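Mandelate racemase/muconate lactonizing enzyme family protein (Bradyrhizobium sp. ORS 278, PDB 3TOY) belongs to the enolase superfamily, pairing an N-terminal alpha+beta capping domain with a modified TIM barrel, and carries calcium bound by acidic side chains. Local coordinates at residues T26-A34 / E90-L101. Sequence-based numbering, arbitrary orientation.
Sequences TAAITGVTA and EDIGRELAGKAL
Strand 29-34 and helix 82-95 meet here in the N-terminal capping domain of the enolase fold, along the edge where the first strand of its antiparallel sheet receives both the helix and the loop leaving it. Segment 90-95 of the helix runs antiparallel to strand 29-34 (177°), their axes 6.8 Å apart at closest approach. At G93 the helix offers bare backbone, and V32 fills the place a side chain would take: its CG2 lies 3.6 Å from G93 CA. Beyond the helix, a type II turn from L96 to K99 redirects the chain alongside 27-29, giving a single beta bridge between A28 and A100. Three backbone bonds fasten this end: G98 N to I29 O (2.8 Å), I29 N to K99 O and L101 N to A27 O. Between them I29 lays its side chain over the L96 and K99 carbonyls, with CG1 4.2 Å from L101 CD1; L106 of helix 103-113 also touches it. At the far end E90, extended beyond CG (chi2 -164°), carries OE2 to A34 N at 2.9 Å, received on the anti side of the carboxylate, and one water joins V32 O to E90 O. Segment 26-34 is thus bonded to the loop at 27-29 and to helical E90 at A34; that N-H would tend to stabilise the carboxylate charge, partly offset by A34 O, an unbonded acceptor 3.5 Å from E90 OE2.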
loop_
_atom_site.group_PDB
_atom_site.type_symbol
_atom_site.label_atom_id
_atom_site.label_comp_id
_atom_site.label_asym_id
_atom_site.label_seq_id
_atom_site.Cartn_x
_atom_site.Cartn_y
_atom_site.Cartn_z
ATOM N N THR A 26 -29.798 -1.539 42.730
ATOM C CA THR A 26 -28.365 -1.296 42.512
ATOM C C THR A 26 -27.762 -0.262 43.467
ATOM O O THR A 26 -28.360 0.780 43.735
ATOM C CB THR A 26 -28.113 -0.821 41.052
ATOM O OG1 THR A 26 -28.658 -1.774 40.133
ATOM C CG2 THR A 26 -26.637 -0.649 40.789
ATOM N N ALA A 27 -26.559 -0.533 43.961
ATOM C CA ALA A 27 -25.893 0.419 44.845
ATOM C C ALA A 27 -25.689 1.790 44.199
ATOM O O ALA A 27 -25.509 1.903 42.982
ATOM C CB ALA A 27 -24.556 -0.149 45.354
ATOM N N ALA A 28 -25.733 2.835 45.020
ATOM C CA ALA A 28 -25.359 4.176 44.581
ATOM C C ALA A 28 -24.109 4.621 45.300
ATOM O O ALA A 28 -23.811 4.169 46.404
ATOM C CB ALA A 28 -26.489 5.172 44.810
ATOM N N ILE A 29 -23.355 5.488 44.641
ATOM C CA ILE A 29 -22.161 6.067 45.203
ATOM C C ILE A 29 -22.602 7.161 46.160
ATOM O O ILE A 29 -23.522 7.924 45.839
ATOM C CB ILE A 29 -21.294 6.678 44.077
ATOM C CG1 ILE A 29 -20.759 5.550 43.167
ATOM C CG2 ILE A 29 -20.159 7.540 44.645
ATOM C CD1 ILE A 29 -20.386 6.033 41.769
ATOM N N THR A 30 -21.954 7.229 47.326
ATOM C CA THR A 30 -22.249 8.277 48.311
ATOM C C THR A 30 -21.089 9.260 48.429
ATOM O O THR A 30 -21.280 10.438 48.728
ATOM C CB THR A 30 -22.581 7.686 49.699
ATOM O OG1 THR A 30 -21.534 6.796 50.111
ATOM C CG2 THR A 30 -23.890 6.910 49.656
ATOM N N GLY A 31 -19.872 8.793 48.183
ATOM C CA GLY A 31 -18.737 9.689 48.250
ATOM C C GLY A 31 -17.454 9.071 47.750
ATOM O O GLY A 31 -17.366 7.855 47.557
ATOM N N VAL A 32 -16.451 9.920 47.575
ATOM C CA VAL A 32 -15.156 9.489 47.104
ATOM C C VAL A 32 -14.082 10.254 47.866
ATOM O O VAL A 32 -14.111 11.482 47.941
ATOM C CB VAL A 32 -15.037 9.766 45.575
ATOM C CG1 VAL A 32 -13.622 9.567 45.104
ATOM C CG2 VAL A 32 -15.999 8.865 44.822
ATOM N N THR A 33 -13.125 9.537 48.440
ATOM C CA THR A 33 -12.007 10.204 49.059
ATOM C C THR A 33 -10.716 9.594 48.534
ATOM O O THR A 33 -10.685 8.433 48.145
ATOM C CB THR A 33 -12.067 10.112 50.603
ATOM O OG1 THR A 33 -11.784 8.773 51.025
ATOM C CG2 THR A 33 -13.444 10.511 51.089
ATOM N N ALA A 34 -9.662 10.395 48.513
ATOM C CA ALA A 34 -8.369 9.928 48.056
ATOM C C ALA A 34 -7.300 10.341 49.037
ATOM O O ALA A 34 -7.310 11.464 49.548
ATOM C CB ALA A 34 -8.070 10.519 46.661
ATOM N N GLU A 90 -11.075 13.440 43.902
ATOM C CA GLU A 90 -12.096 13.933 44.820
ATOM C C GLU A 90 -13.086 14.827 44.109
ATOM O O GLU A 90 -14.300 14.706 44.326
ATOM C CB GLU A 90 -11.457 14.598 46.057
ATOM C CG GLU A 90 -10.815 13.536 46.948
ATOM C CD GLU A 90 -10.486 13.996 48.368
ATOM O OE1 GLU A 90 -10.320 15.221 48.594
ATOM O OE2 GLU A 90 -10.377 13.108 49.252
ATOM N N ASP A 91 -12.580 15.683 43.227
ATOM C CA ASP A 91 -13.428 16.567 42.439
ATOM C C ASP A 91 -14.372 15.764 41.544
ATOM O O ASP A 91 -15.576 16.020 41.518
ATOM C CB ASP A 91 -12.575 17.513 41.591
ATOM C CG ASP A 91 -12.237 18.800 42.316
ATOM O OD1 ASP A 91 -12.342 18.828 43.560
ATOM O OD2 ASP A 91 -11.867 19.784 41.642
ATOM N N ILE A 92 -13.827 14.795 40.811
ATOM C CA ILE A 92 -14.648 13.967 39.922
ATOM C C ILE A 92 -15.612 13.141 40.747
ATOM O O ILE A 92 -16.799 13.052 40.437
ATOM C CB ILE A 92 -13.766 13.035 39.060
ATOM C CG1 ILE A 92 -12.807 13.876 38.221
ATOM C CG2 ILE A 92 -14.635 12.112 38.207
ATOM C CD1 ILE A 92 -11.754 13.061 37.475
ATOM N N GLY A 93 -15.095 12.545 41.818
ATOM C CA GLY A 93 -15.900 11.691 42.673
ATOM C C GLY A 93 -17.069 12.447 43.266
ATOM O O GLY A 93 -18.199 11.948 43.318
ATOM N N ARG A 94 -16.831 13.672 43.644
ATOM C CA ARG A 94 -17.867 14.458 44.235
ATOM C C ARG A 94 -19.013 14.592 43.263
ATOM O O ARG A 94 -20.137 14.540 43.662
ATOM C CB ARG A 94 -17.292 15.814 44.593
ATOM C CG ARG A 94 -18.186 16.718 45.330
ATOM C CD ARG A 94 -17.419 17.739 46.157
ATOM N NE ARG A 94 -16.212 18.234 45.524
ATOM C CZ ARG A 94 -14.998 18.009 45.991
ATOM N NH1 ARG A 94 -14.832 17.320 47.089
ATOM N NH2 ARG A 94 -13.946 18.484 45.384
ATOM N N GLU A 95 -18.723 14.753 41.983
ATOM C CA GLU A 95 -19.773 14.899 40.986
ATOM C C GLU A 95 -20.537 13.615 40.699
ATOM O O GLU A 95 -21.559 13.647 40.022
ATOM C CB GLU A 95 -19.209 15.431 39.680
ATOM C CG GLU A 95 -18.578 16.791 39.803
ATOM C CD GLU A 95 -18.130 17.318 38.468
ATOM O OE1 GLU A 95 -18.483 16.692 37.440
ATOM O OE2 GLU A 95 -17.429 18.348 38.446
ATOM N N LEU A 96 -20.040 12.490 41.202
ATOM C CA LEU A 96 -20.697 11.210 40.962
ATOM C C LEU A 96 -21.606 10.806 42.114
ATOM O O LEU A 96 -22.214 9.746 42.075
ATOM C CB LEU A 96 -19.666 10.108 40.692
ATOM C CG LEU A 96 -18.796 10.263 39.440
ATOM C CD1 LEU A 96 -17.777 9.124 39.379
ATOM C CD2 LEU A 96 -19.629 10.334 38.148
ATOM N N ALA A 97 -21.708 11.648 43.140
ATOM C CA ALA A 97 -22.548 11.310 44.293
ATOM C C ALA A 97 -23.983 11.058 43.838
ATOM O O ALA A 97 -24.513 11.794 43.003
ATOM C CB ALA A 97 -22.502 12.423 45.331
ATOM N N GLY A 98 -24.610 10.017 44.371
ATOM C CA GLY A 98 -25.982 9.683 43.999
ATOM C C GLY A 98 -26.144 8.798 42.764
ATOM O O GLY A 98 -27.197 8.191 42.556
ATOM N N LYS A 99 -25.096 8.713 41.943
ATOM C CA LYS A 99 -25.143 7.896 40.727
ATOM C C LYS A 99 -25.090 6.397 41.015
ATOM O O LYS A 99 -24.404 5.943 41.934
ATOM C CB LYS A 99 -23.984 8.277 39.798
ATOM C CG LYS A 99 -23.948 9.746 39.408
ATOM C CD LYS A 99 -24.452 9.941 37.990
ATOM C CE LYS A 99 -24.353 11.395 37.549
ATOM N NZ LYS A 99 -25.488 12.205 38.081
ATOM N N ALA A 100 -25.786 5.632 40.190
ATOM C CA ALA A 100 -25.785 4.178 40.260
ATOM C C ALA A 100 -24.390 3.622 39.934
ATOM O O ALA A 100 -23.687 4.146 39.063
ATOM C CB ALA A 100 -26.834 3.613 39.294
ATOM N N LEU A 101 -24.001 2.578 40.658
ATOM C CA LEU A 101 -22.685 1.966 40.538
ATOM C C LEU A 101 -22.719 1.042 39.329
ATOM O O LEU A 101 -22.970 -0.173 39.448
ATOM C CB LEU A 101 -22.350 1.171 41.807
ATOM C CG LEU A 101 -20.980 0.515 41.935
ATOM C CD1 LEU A 101 -19.910 1.561 42.105
ATOM C CD2 LEU A 101 -20.966 -0.478 43.100
HETATM O O HOH W 1 -15.223 13.580 46.811
#